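Local structure of insecticidal protein (Brevibacillus laterosporus, 7ML9) at residues T138-T143 with S177-T182; K87-W92 with Y220-G225; L35-E40 with P54-Q59. The protein is an insecticidal toxin active against the western corn rootworm, and probably kills by assembling into a beta-barrel pore in the target membrane. All coordinates share one frame; numbering follows the deposited sequence.

In the fold
Contacts 1 and 2 both knit antiparallel strands of the long, branched sheet that runs through this elongated toxin, their centres about 22 Å apart and their nearest atoms about 9 Å apart. Contact 3 is of another kind, a surface contact between helix 28-48 and the loop that follows it, its centre about 35 Å from the centre of the chain. Along the sequence contact 3 closes first, and contact 1 is nested inside the loop that contact 2 closes. Both strand contacts are partly buried: contact 1 pairs threonines and serines on one face and N140 with D179 on the other, contact 2 has aromatic and amide pairing across a bulge. Contact 3 relies on a salt bridge and a bridging water.

Contact 1: residues T138-T143 with S177-T182; sequences TSNTTT and STDTKT
N140 lays its side-chain amide over the CB of D179, with ND2 3.6 Å from that carbon and the amide and carboxylate planes turned 37° apart. The torsion that sets CG between the backbone N and the carbonyl carbon (chi1 76°) swings the amide across toward the neighbouring strand. ND2 is also hydrogen-bonded to T169 OG1 and E170 O, on strand 165-172, which passes over this face of the sheet. The hydroxyl OG1 of T142 bonds to N172 O of that same strand. D179 OD1 has a weak hydrogen bond with ND1 of H323, probably part of a C-terminal purification tag. In one of two deposited conformers of K181, NZ lies a long 4.0 Å from D179 OD2.

On the face that carries S139, T141, T178 and T180 the side chains are short. T141 and T178 lie side by side, pointing the same way, and the OG1 of T141 sits 3.7 Å from the CG2 of T178. At the next pair, the hydroxyl OG1 of T180 comes to 3.4 Å from the CB of S139 and donates a weak hydrogen bond to D179 O.

All of this rides on a regular antiparallel ladder between strands 130-147 and 178-189, part of the long sheet of an aerolysin/epsilon-toxin-like beta-pore-forming protein. T138 with K181 and N140 with D179 are hydrogen-bonded pairs; S139 with T180 and T141 with T178 are non-hydrogen-bonded pairs. Between their backbone N and O atoms T138 and K181 exchange two bonds of 2.9 Å, and N140 and D179 exchange two as well. Past the last pair, T142 N still donates to S177 O at 2.8 Å. On its other side the strand of T138 bonds to strand 266-289, S139 with K276 and T141 with T274 through their backbones.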
ATOM      1  N   THR A 138      -6.038  -5.762  -9.096  1.00 27.03           N
ATOM      2  CA  THR A 138      -5.381  -5.133  -7.954  1.00 27.83           C
ATOM      3  C   THR A 138      -4.946  -3.744  -8.381  1.00 30.81           C
ATOM      4  O   THR A 138      -4.289  -3.598  -9.416  1.00 30.78           O
ATOM      5  CB  THR A 138      -4.164  -5.922  -7.488  1.00 31.60           C
ATOM      6  OG1 THR A 138      -4.561  -7.231  -7.068  1.00 32.06           O
ATOM      7  CG2 THR A 138      -3.484  -5.195  -6.324  1.00 30.09           C
ATOM      8  N   SER A 139      -5.316  -2.724  -7.611  1.00 25.26           N
ATOM      9  CA  SER A 139      -4.852  -1.383  -7.920  1.00 27.81           C
ATOM     10  C   SER A 139      -4.338  -0.701  -6.654  1.00 30.21           C
ATOM     11  O   SER A 139      -4.683  -1.074  -5.524  1.00 20.53           O
ATOM     12  CB  SER A 139      -5.941  -0.543  -8.605  1.00 27.20           C
ATOM     13  OG  SER A 139      -7.053  -0.323  -7.771  1.00 41.59           O
ATOM     14  N   ASN A 140      -3.474   0.291  -6.854  1.00 25.21           N
ATOM     15  CA  ASN A 140      -2.958   1.070  -5.741  1.00 18.69           C
ATOM     16  C   ASN A 140      -2.872   2.530  -6.170  1.00 26.95           C
ATOM     17  O   ASN A 140      -2.901   2.850  -7.361  1.00 27.30           O
ATOM     18  CB  ASN A 140      -1.618   0.496  -5.251  1.00 18.41           C
ATOM     19  CG  ASN A 140      -0.436   0.835  -6.168  1.00 23.46           C
ATOM     20  OD1 ASN A 140      -0.263   1.977  -6.580  1.00 28.19           O
ATOM     21  ND2 ASN A 140       0.403  -0.162  -6.449  1.00 23.39           N
ATOM     22  N   THR A 141      -2.801   3.417  -5.177  1.00 22.40           N
ATOM     23  CA  THR A 141      -2.602   4.846  -5.393  1.00 22.21           C
ATOM     24  C   THR A 141      -1.607   5.344  -4.357  1.00 25.04           C
ATOM     25  O   THR A 141      -1.741   5.020  -3.174  1.00 22.31           O
ATOM     26  CB  THR A 141      -3.912   5.635  -5.263  1.00 29.91           C
ATOM     27  OG1 THR A 141      -4.825   5.245  -6.298  1.00 34.05           O
ATOM     28  CG2 THR A 141      -3.644   7.131  -5.375  1.00 29.74           C
ATOM     29  N   THR A 142      -0.611   6.105  -4.791  1.00 24.18           N
ATOM     30  CA  THR A 142       0.286   6.757  -3.844  1.00 23.55           C
ATOM     31  C   THR A 142      -0.371   8.053  -3.391  1.00 23.19           C
ATOM     32  O   THR A 142      -0.559   8.977  -4.191  1.00 21.69           O
ATOM     33  CB  THR A 142       1.647   7.002  -4.479  1.00 24.90           C
ATOM     34  OG1 THR A 142       2.232   5.740  -4.828  1.00 20.86           O
ATOM     35  CG2 THR A 142       2.561   7.731  -3.476  1.00 19.41           C
ATOM     36  N   THR A 143      -0.769   8.105  -2.121  1.00 19.50           N
ATOM     37  CA  THR A 143      -1.542   9.235  -1.624  1.00 22.33           C
ATOM     38  C   THR A 143      -0.676  10.281  -0.930  1.00 23.62           C
ATOM     39  O   THR A 143      -1.007  11.469  -0.969  1.00 21.22           O
ATOM     40  CB  THR A 143      -2.629   8.746  -0.650  1.00 22.67           C
ATOM     41  OG1 THR A 143      -2.027   7.961   0.384  1.00 21.99           O
ATOM     42  CG2 THR A 143      -3.679   7.866  -1.389  1.00 22.59           C
ATOM     43  N   SER A 177       0.820   8.631  -8.102  1.00 32.56           N
ATOM     44  CA  SER A 177       1.036   7.455  -8.935  1.00 35.33           C
ATOM     45  C   SER A 177      -0.084   6.450  -8.704  1.00 41.40           C
ATOM     46  O   SER A 177      -0.458   6.175  -7.558  1.00 29.96           O
ATOM     47  CB  SER A 177       2.384   6.808  -8.610  1.00 29.75           C
ATOM     48  OG  SER A 177       3.466   7.665  -8.950  1.00 42.39           O
ATOM     49  N   THR A 178      -0.625   5.911  -9.796  1.00 41.47           N
ATOM     50  CA  THR A 178      -1.625   4.851  -9.747  1.00 41.93           C
ATOM     51  C   THR A 178      -1.149   3.663 -10.573  1.00 51.49           C
ATOM     52  O   THR A 178      -0.557   3.836 -11.644  1.00 50.06           O
ATOM     53  CB  THR A 178      -2.990   5.317 -10.274  1.00 45.88           C
ATOM     54  OG1 THR A 178      -2.869   5.643 -11.664  1.00 52.32           O
ATOM     55  CG2 THR A 178      -3.489   6.536  -9.525  1.00 39.01           C
ATOM     56  N   ASP A 179      -1.412   2.464 -10.068  1.00 37.17           N
ATOM     57  CA  ASP A 179      -1.097   1.210 -10.733  1.00 37.25           C
ATOM     58  C   ASP A 179      -2.369   0.371 -10.777  1.00 45.12           C
ATOM     59  O   ASP A 179      -3.151   0.386  -9.821  1.00 31.31           O
ATOM     60  CB  ASP A 179       0.014   0.451  -9.974  1.00 45.90           C
ATOM     61  CG  ASP A 179       0.946  -0.330 -10.892  1.00 59.28           C
ATOM     62  OD1 ASP A 179       1.118   0.077 -12.053  1.00 63.97           O
ATOM     63  OD2 ASP A 179       1.523  -1.353 -10.450  1.00 54.19           O
ATOM     64  N   THR A 180      -2.586  -0.344 -11.883  1.00 44.01           N
ATOM     65  CA  THR A 180      -3.650  -1.342 -11.966  1.00 39.32           C
ATOM     66  C   THR A 180      -3.122  -2.567 -12.696  1.00 41.53           C
ATOM     67  O   THR A 180      -2.570  -2.451 -13.792  1.00 44.98           O
ATOM     68  CB  THR A 180      -4.905  -0.812 -12.677  1.00 41.04           C
ATOM     69  OG1 THR A 180      -5.497   0.237 -11.907  1.00 42.67           O
ATOM     70  CG2 THR A 180      -5.943  -1.933 -12.841  1.00 39.53           C
ATOM     71  N   LYS A 181      -3.273  -3.734 -12.078  1.00 27.95           N
ATOM     72  CA  LYS A 181      -2.854  -5.023 -12.623  0.54 34.05           C
ATOM     73  C   LYS A 181      -4.081  -5.925 -12.700  1.00 37.54           C
ATOM     74  O   LYS A 181      -4.820  -6.025 -11.714  1.00 29.15           O
ATOM     75  CB  LYS A 181      -1.808  -5.684 -11.722  0.54 34.57           C
ATOM     76  CG  LYS A 181      -0.341  -5.467 -12.054  0.54 43.20           C
ATOM     77  CD  LYS A 181       0.492  -6.456 -11.224  0.54 40.05           C
ATOM     78  CE  LYS A 181       1.994  -6.344 -11.450  0.54 48.48           C
ATOM     79  NZ  LYS A 181       2.610  -5.187 -10.729  0.54 46.44           N
ATOM     80  N   THR A 182      -4.309  -6.577 -13.844  1.00 31.87           N
ATOM     81  CA  THR A 182      -5.445  -7.486 -13.985  1.00 32.39           C
ATOM     82  C   THR A 182      -4.971  -8.846 -14.460  1.00 36.49           C
ATOM     83  O   THR A 182      -4.023  -8.951 -15.242  1.00 32.55           O
ATOM     84  CB  THR A 182      -6.512  -6.967 -14.962  1.00 31.61           C
ATOM     85  OG1 THR A 182      -5.927  -6.766 -16.254  1.00 34.99           O
ATOM     86  CG2 THR A 182      -7.121  -5.671 -14.467  1.00 27.79           C
TER

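Contact 2: residues K87-W92 with Y220-G225; sequences KVNNAW and YANVGG
W92 and Y220 pair at one end of an antiparallel ladder that carries a classic beta bulge, N89 and N90 on strand 86-115 both facing N222 on strand 201-229. The ladder belongs to the main sheet of this epsilon-toxin-like fold.

The aromatic contact is chiefly CH-pi. The CB of Y220 stands over one face of the indole, nearly over the centre of the six-membered ring and 3.5 Å from its centroid. The tyrosine ring itself is slid away: its plane is near parallel to that of the indole five-membered ring, with little overlap, although NE1 of W92 comes to 3.2 Å from CD2 of Y220. A chi1 of 69° at W92, with CG between the backbone N and carbonyl carbon, folds the indole back over the neighbouring strand, where CZ3 also approaches the CB of N222.

Apolar contact on the face of V88, A91, A221 and V223 is looser: CG2 of V88 and CG1 of V223 are 4.3 Å apart, and L148 packs against V88, A221 and V223 from a loop.

Backbone bonds adapt to the extra residue. N222 O receives N89 N at 2.7 Å and N90 N only weakly, while N222 N returns a bond to N90 O. Beyond the non-hydrogen-bonded pairs V88-V223 and A91-A221 come the hydrogen-bonded pairs K87-G224 and W92-Y220.

The bulge also turns the side chain of N89 toward the facing strand, giving an amide-to-amide bond. ND2 has a second, weak partner in D266 on strand 266-289. The two amide planes are 58° apart, yet N222 OD1 lies in the N89 amide plane, at 2.9 Å from N89 ND2, with a nearly straight N-H...O angle of 172°.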
ATOM      1  N   LYS A  87      21.761  10.032  -0.565  1.00 21.09           N
ATOM      2  CA  LYS A  87      21.654   8.706  -1.153  1.00 22.43           C
ATOM      3  C   LYS A  87      20.366   8.059  -0.672  1.00 23.96           C
ATOM      4  O   LYS A  87      20.037   8.150   0.508  1.00 21.00           O
ATOM      5  CB  LYS A  87      22.861   7.844  -0.750  1.00 22.86           C
ATOM      6  CG  LYS A  87      22.884   6.456  -1.346  1.00 34.91           C
ATOM      7  CD  LYS A  87      24.294   5.890  -1.277  1.00 34.87           C
ATOM      8  CE  LYS A  87      24.515   4.814  -2.331  1.00 53.62           C
ATOM      9  NZ  LYS A  87      23.938   3.516  -1.889  1.00 56.13           N
ATOM     10  N   VAL A  88      19.640   7.404  -1.572  1.00 22.46           N
ATOM     11  CA  VAL A  88      18.532   6.551  -1.159  1.00 19.84           C
ATOM     12  C   VAL A  88      19.125   5.168  -0.918  1.00 23.20           C
ATOM     13  O   VAL A  88      19.615   4.529  -1.849  1.00 24.72           O
ATOM     14  CB  VAL A  88      17.412   6.515  -2.204  1.00 22.71           C
ATOM     15  CG1 VAL A  88      16.284   5.633  -1.708  1.00 25.00           C
ATOM     16  CG2 VAL A  88      16.909   7.927  -2.492  1.00 20.84           C
ATOM     17  N   ASN A  89      19.113   4.716   0.332  1.00 20.95           N
ATOM     18  CA  ASN A  89      19.759   3.456   0.700  1.00 22.65           C
ATOM     19  C   ASN A  89      18.845   2.248   0.536  1.00 30.37           C
ATOM     20  O   ASN A  89      19.304   1.178   0.127  1.00 26.52           O
ATOM     21  CB  ASN A  89      20.238   3.502   2.150  1.00 24.66           C
ATOM     22  CG  ASN A  89      21.191   4.642   2.407  1.00 25.65           C
ATOM     23  OD1 ASN A  89      22.142   4.831   1.658  1.00 27.75           O
ATOM     24  ND2 ASN A  89      20.941   5.407   3.469  1.00 20.49           N
ATOM     25  N   ASN A  90      17.573   2.396   0.893  1.00 26.29           N
ATOM     26  CA  ASN A  90      16.612   1.323   0.730  0.60 27.73           C
ATOM     27  C   ASN A  90      15.215   1.918   0.715  1.00 29.16           C
ATOM     28  O   ASN A  90      14.972   3.032   1.180  1.00 22.88           O
ATOM     29  CB  ASN A  90      16.742   0.268   1.832  0.60 28.79           C
ATOM     30  CG  ASN A  90      16.065  -1.038   1.464  0.60 30.03           C
ATOM     31  OD1 ASN A  90      15.913  -1.361   0.284  0.60 28.45           O
ATOM     32  ND2 ASN A  90      15.641  -1.789   2.474  0.60 34.53           N
ATOM     33  N   ALA A  91      14.297   1.163   0.117  1.00 24.53           N
ATOM     34  CA  ALA A  91      12.903   1.580   0.093  1.00 20.22           C
ATOM     35  C   ALA A  91      12.030   0.337   0.209  1.00 30.32           C
ATOM     36  O   ALA A  91      12.357  -0.706  -0.358  1.00 31.61           O
ATOM     37  CB  ALA A  91      12.571   2.362  -1.175  1.00 20.80           C
ATOM     38  N   TRP A  92      10.939   0.447   0.963  1.00 24.76           N
ATOM     39  CA  TRP A  92      10.082  -0.705   1.213  1.00 25.22           C
ATOM     40  C   TRP A  92       8.675  -0.214   1.522  1.00 28.50           C
ATOM     41  O   TRP A  92       8.436   0.980   1.719  1.00 24.03           O
ATOM     42  CB  TRP A  92      10.645  -1.593   2.336  1.00 23.81           C
ATOM     43  CG  TRP A  92      10.624  -1.019   3.735  1.00 26.67           C
ATOM     44  CD1 TRP A  92       9.715  -1.294   4.723  1.00 24.57           C
ATOM     45  CD2 TRP A  92      11.584  -0.118   4.318  1.00 24.80           C
ATOM     46  NE1 TRP A  92      10.038  -0.608   5.875  1.00 26.38           N
ATOM     47  CE2 TRP A  92      11.180   0.119   5.654  1.00 24.88           C
ATOM     48  CE3 TRP A  92      12.738   0.513   3.839  1.00 25.40           C
ATOM     49  CZ2 TRP A  92      11.885   0.972   6.511  1.00 24.09           C
ATOM     50  CZ3 TRP A  92      13.436   1.357   4.691  1.00 26.85           C
ATOM     51  CH2 TRP A  92      13.005   1.580   6.009  1.00 25.95           C
ATOM     52  N   TYR A 220       8.248   3.641   2.834  1.00 18.47           N
ATOM     53  CA  TYR A 220       9.414   4.036   3.628  1.00 19.44           C
ATOM     54  C   TYR A 220      10.627   4.145   2.725  1.00 24.49           C
ATOM     55  O   TYR A 220      10.826   3.320   1.830  1.00 18.52           O
ATOM     56  CB  TYR A 220       9.742   3.024   4.748  1.00 21.01           C
ATOM     57  CG  TYR A 220       8.697   2.887   5.824  1.00 25.05           C
ATOM     58  CD1 TYR A 220       8.515   3.877   6.774  1.00 20.58           C
ATOM     59  CD2 TYR A 220       7.887   1.754   5.896  1.00 27.13           C
ATOM     60  CE1 TYR A 220       7.567   3.752   7.773  1.00 24.66           C
ATOM     61  CE2 TYR A 220       6.934   1.623   6.889  1.00 25.01           C
ATOM     62  CZ  TYR A 220       6.778   2.620   7.826  1.00 29.62           C
ATOM     63  OH  TYR A 220       5.824   2.499   8.809  1.00 31.92           O
ATOM     64  N   ALA A 221      11.455   5.153   2.958  1.00 20.09           N
ATOM     65  CA  ALA A 221      12.759   5.194   2.317  1.00 16.12           C
ATOM     66  C   ALA A 221      13.793   5.532   3.379  1.00 22.74           C
ATOM     67  O   ALA A 221      13.560   6.409   4.221  1.00 19.88           O
ATOM     68  CB  ALA A 221      12.779   6.212   1.169  1.00 21.91           C
ATOM     69  N   ASN A 222      14.909   4.818   3.359  1.00 19.35           N
ATOM     70  CA  ASN A 222      16.049   5.105   4.217  1.00 19.13           C
ATOM     71  C   ASN A 222      17.033   5.907   3.379  1.00 19.99           C
ATOM     72  O   ASN A 222      17.484   5.429   2.330  1.00 21.32           O
ATOM     73  CB  ASN A 222      16.673   3.806   4.731  1.00 18.68           C
ATOM     74  CG  ASN A 222      17.875   4.035   5.640  1.00 23.84           C
ATOM     75  OD1 ASN A 222      18.846   4.697   5.269  1.00 23.49           O
ATOM     76  ND2 ASN A 222      17.821   3.457   6.831  1.00 24.94           N
ATOM     77  N   VAL A 223      17.337   7.135   3.814  1.00 19.65           N
ATOM     78  CA  VAL A 223      18.190   8.026   3.034  1.00 16.82           C
ATOM     79  C   VAL A 223      19.357   8.505   3.891  1.00 18.17           C
ATOM     80  O   VAL A 223      19.232   8.686   5.106  1.00 17.58           O
ATOM     81  CB  VAL A 223      17.412   9.232   2.451  1.00 17.78           C
ATOM     82  CG1 VAL A 223      16.158   8.769   1.706  1.00 20.57           C
ATOM     83  CG2 VAL A 223      17.024  10.191   3.529  1.00 18.56           C
ATOM     84  N   GLY A 224      20.501   8.715   3.236  1.00 15.13           N
ATOM     85  CA  GLY A 224      21.712   9.150   3.897  1.00 20.00           C
ATOM     86  C   GLY A 224      22.110  10.544   3.435  1.00 17.99           C
ATOM     87  O   GLY A 224      21.577  11.078   2.465  1.00 16.27           O
ATOM     88  N   GLY A 225      23.028  11.153   4.179  1.00 16.58           N
ATOM     89  CA  GLY A 225      23.464  12.492   3.823  1.00 17.23           C
ATOM     90  C   GLY A 225      24.159  13.188   4.973  1.00 17.48           C
ATOM     91  O   GLY A 225      24.143  12.725   6.118  1.00 16.30           O
TER

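Contact 3: residues L35-E40 with P54-Q59; sequences LAREDE and PSDEQQ. With EDO (1,2-ethanediol), chain H.
R37 on helix 28-48 grips D56 in a side-on, two-nitrogen arginine-carboxylate salt bridge, which ties the loop after the helix, with its ST turn at S55, back alongside it. The arginine leaves the helix with CG beside its backbone N (chi1 -62°) and then runs extended from CG to NE, so that the side of the guanidinium, NE and NH2, is presented to the carboxylate. NE donates to D56 OD1 at 2.8 Å and NH2 to D56 OD2 at 2.9 Å. The carboxylate is turned 66° from the guanidinium plane, and both nitrogens come from above its own plane; OD1 nevertheless lies in the plane of the guanidinium. R37 NH1 also bonds to E30, a ligand of the bound sodium ion, while D56 OD1 is also in a salt bridge with R82 and OD2 takes the backbone N of G79.

Nearer the helix, R37 CB lies 3.6 Å from P54 CB. E38 bends sharply at chi2 (-83°), which brings its carboxylate alongside the proline ring, OE2 lying 3.5 Å from P54 CG and near D34, a like-charged sodium ligand. E40 stays extended past CG, and its OE2 forms a salt bridge with R82. D39 OD2, salt-bridged to R229, accepts from O1 of a 1,2-ethanediol at 2.6 Å, probably from the crystallisation liquor.

A water between helix and loop accepts from S55 N and bonds to R37 O and E40 OE1, though more acceptors surround it than it has protons. The S55 CB leads away from the helix, and OG accepts from E57 N at 2.8 Å.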
ATOM      1  N   LEU A  35      16.224  21.018   7.155  1.00 13.40           N
ATOM      2  CA  LEU A  35      16.773  20.468   8.392  1.00 17.37           C
ATOM      3  C   LEU A  35      18.116  21.119   8.741  1.00 18.86           C
ATOM      4  O   LEU A  35      18.364  21.481   9.903  1.00 16.68           O
ATOM      5  CB  LEU A  35      16.933  18.952   8.254  1.00 15.24           C
ATOM      6  CG  LEU A  35      17.483  18.190   9.453  1.00 18.83           C
ATOM      7  CD1 LEU A  35      16.474  18.284  10.596  1.00 16.54           C
ATOM      8  CD2 LEU A  35      17.758  16.712   9.069  1.00 16.03           C
ATOM      9  N   ALA A  36      19.011  21.248   7.748  1.00 12.21           N
ATOM     10  CA  ALA A  36      20.289  21.928   8.001  1.00 16.66           C
ATOM     11  C   ALA A  36      20.071  23.385   8.404  1.00 13.18           C
ATOM     12  O   ALA A  36      20.707  23.878   9.344  1.00 16.76           O
ATOM     13  CB  ALA A  36      21.210  21.839   6.772  1.00 14.67           C
ATOM     14  N   ARG A  37      19.168  24.088   7.715  1.00 13.21           N
ATOM     15  CA  ARG A  37      18.876  25.476   8.068  1.00 20.68           C
ATOM     16  C   ARG A  37      18.291  25.594   9.477  1.00 24.18           C
ATOM     17  O   ARG A  37      18.553  26.579  10.177  1.00 17.38           O
ATOM     18  CB  ARG A  37      17.920  26.095   7.044  1.00 17.52           C
ATOM     19  CG  ARG A  37      18.496  26.157   5.613  1.00 17.33           C
ATOM     20  CD  ARG A  37      17.437  26.564   4.596  1.00 19.68           C
ATOM     21  NE  ARG A  37      17.985  26.480   3.246  1.00 22.91           N
ATOM     22  CZ  ARG A  37      17.430  25.808   2.241  1.00 25.81           C
ATOM     23  NH1 ARG A  37      16.273  25.163   2.417  1.00 18.57           N
ATOM     24  NH2 ARG A  37      18.030  25.797   1.050  1.00 23.62           N
ATOM     25  N   GLU A  38      17.479  24.617   9.904  1.00 16.74           N
ATOM     26  CA  GLU A  38      16.894  24.673  11.249  1.00 18.54           C
ATOM     27  C   GLU A  38      17.970  24.574  12.315  1.00 17.72           C
ATOM     28  O   GLU A  38      17.978  25.346  13.278  1.00 17.31           O
ATOM     29  CB  GLU A  38      15.865  23.549  11.456  1.00 18.43           C
ATOM     30  CG  GLU A  38      14.701  23.592  10.517  1.00 20.33           C
ATOM     31  CD  GLU A  38      13.614  24.540  10.972  1.00 27.52           C
ATOM     32  OE1 GLU A  38      13.750  25.114  12.075  1.00 26.16           O
ATOM     33  OE2 GLU A  38      12.618  24.698  10.230  1.00 30.66           O
ATOM     34  N   ASP A  39      18.882  23.611  12.165  1.00 15.62           N
ATOM     35  CA  ASP A  39      19.961  23.444  13.132  1.00 17.84           C
ATOM     36  C   ASP A  39      20.835  24.691  13.186  1.00 22.99           C
ATOM     37  O   ASP A  39      21.202  25.157  14.270  1.00 19.02           O
ATOM     38  CB  ASP A  39      20.791  22.219  12.761  1.00 17.35           C
ATOM     39  CG  ASP A  39      21.881  21.900  13.783  1.00 25.67           C
ATOM     40  OD1 ASP A  39      21.772  22.281  14.968  1.00 22.17           O
ATOM     41  OD2 ASP A  39      22.847  21.231  13.397  1.00 22.28           O
ATOM     42  N   GLU A  40      21.159  25.249  12.018  1.00 17.16           N
ATOM     43  CA  GLU A  40      21.937  26.485  11.945  1.00 22.65           C
ATOM     44  C   GLU A  40      21.281  27.598  12.757  1.00 19.38           C
ATOM     45  O   GLU A  40      21.878  28.131  13.700  1.00 21.12           O
ATOM     46  CB  GLU A  40      22.089  26.896  10.481  1.00 19.13           C
ATOM     47  CG  GLU A  40      22.975  28.126  10.211  1.00 16.48           C
ATOM     48  CD  GLU A  40      23.155  28.334   8.715  1.00 16.59           C
ATOM     49  OE1 GLU A  40      22.268  28.961   8.076  1.00 21.67           O
ATOM     50  OE2 GLU A  40      24.158  27.830   8.173  1.00 21.93           O
ATOM     51  N   PRO A  54      15.095  29.749   9.766  1.00 24.70           N
ATOM     52  CA  PRO A  54      15.881  28.931   8.821  1.00 20.16           C
ATOM     53  C   PRO A  54      15.885  29.568   7.436  1.00 19.86           C
ATOM     54  O   PRO A  54      14.832  29.819   6.847  1.00 25.34           O
ATOM     55  CB  PRO A  54      15.157  27.574   8.838  1.00 21.50           C
ATOM     56  CG  PRO A  54      13.734  27.908   9.242  1.00 24.88           C
ATOM     57  CD  PRO A  54      13.875  29.049  10.230  1.00 21.97           C
ATOM     58  N   SER A  55      17.081  29.833   6.911  1.00 21.57           N
ATOM     59  CA  SER A  55      17.163  30.594   5.669  1.00 21.90           C
ATOM     60  C   SER A  55      18.580  30.560   5.118  1.00 20.34           C
ATOM     61  O   SER A  55      19.558  30.426   5.862  1.00 21.19           O
ATOM     62  CB  SER A  55      16.726  32.053   5.871  1.00 23.26           C
ATOM     63  OG  SER A  55      16.897  32.802   4.675  1.00 27.73           O
ATOM     64  N   ASP A  56      18.670  30.674   3.794  1.00 19.19           N
ATOM     65  CA  ASP A  56      19.934  30.892   3.106  1.00 21.71           C
ATOM     66  C   ASP A  56      20.235  32.377   2.920  1.00 26.07           C
ATOM     67  O   ASP A  56      21.338  32.725   2.481  1.00 27.28           O
ATOM     68  CB  ASP A  56      19.915  30.204   1.732  1.00 21.57           C
ATOM     69  CG  ASP A  56      19.993  28.683   1.829  1.00 23.90           C
ATOM     70  OD1 ASP A  56      20.231  28.151   2.938  1.00 21.51           O
ATOM     71  OD2 ASP A  56      19.827  28.021   0.782  1.00 24.31           O
ATOM     72  N   GLU A  57      19.291  33.248   3.250  1.00 25.33           N
ATOM     73  CA  GLU A  57      19.425  34.684   3.041  0.51 31.41           C
ATOM     74  C   GLU A  57      20.068  35.346   4.251  1.00 31.44           C
ATOM     75  O   GLU A  57      19.945  34.869   5.385  1.00 27.03           O
ATOM     76  CB  GLU A  57      18.061  35.324   2.782  0.51 31.99           C
ATOM     77  CG  GLU A  57      17.473  35.042   1.409  0.51 32.74           C
ATOM     78  CD  GLU A  57      16.191  35.820   1.163  0.51 38.92           C
ATOM     79  OE1 GLU A  57      15.214  35.607   1.913  0.51 37.88           O
ATOM     80  OE2 GLU A  57      16.160  36.647   0.222  0.51 41.97           O
ATOM     81  N   GLN A  58      20.750  36.458   4.008  1.00 31.66           N
ATOM     82  CA  GLN A  58      21.283  37.209   5.131  1.00 31.06           C
ATOM     83  C   GLN A  58      20.125  37.731   5.968  1.00 23.85           C
ATOM     84  O   GLN A  58      19.097  38.162   5.438  1.00 30.65           O
ATOM     85  CB  GLN A  58      22.161  38.360   4.647  1.00 27.03           C
ATOM     86  CG  GLN A  58      22.781  39.144   5.791  1.00 33.55           C
ATOM     87  CD  GLN A  58      23.561  40.350   5.297  1.00 39.59           C
ATOM     88  OE1 GLN A  58      22.983  41.287   4.747  1.00 42.67           O
ATOM     89  NE2 GLN A  58      24.875  40.324   5.481  1.00 35.03           N
ATOM     90  N   GLN A  59      20.268  37.653   7.283  1.00 25.85           N
ATOM     91  CA  GLN A  59      19.229  38.160   8.165  1.00 30.59           C
ATOM     92  C   GLN A  59      19.883  38.753   9.401  1.00 29.61           C
ATOM     93  O   GLN A  59      21.051  38.485   9.706  1.00 31.45           O
ATOM     94  CB  GLN A  59      18.207  37.063   8.537  1.00 32.23           C
ATOM     95  CG  GLN A  59      18.750  35.936   9.391  1.00 32.65           C
ATOM     96  CD  GLN A  59      17.768  34.754   9.524  1.00 28.19           C
ATOM     97  OE1 GLN A  59      16.636  34.911   9.988  1.00 24.89           O
ATOM     98  NE2 GLN A  59      18.221  33.569   9.138  1.00 21.63           N
TER
HETATM   99  C1  EDO H 407      25.024  19.376  15.599  1.00 32.42           C
HETATM  100  O1  EDO H 407      24.152  20.512  15.519  1.00 37.54           O
HETATM  101  C2  EDO H 407      24.209  18.103  15.785  1.00 36.93           C
HETATM  102  O2  EDO H 407      25.048  17.125  16.405  1.00 51.53           O
HETATM  103  O   HOH W   1      19.382  28.980   8.708  1.00 18.36           O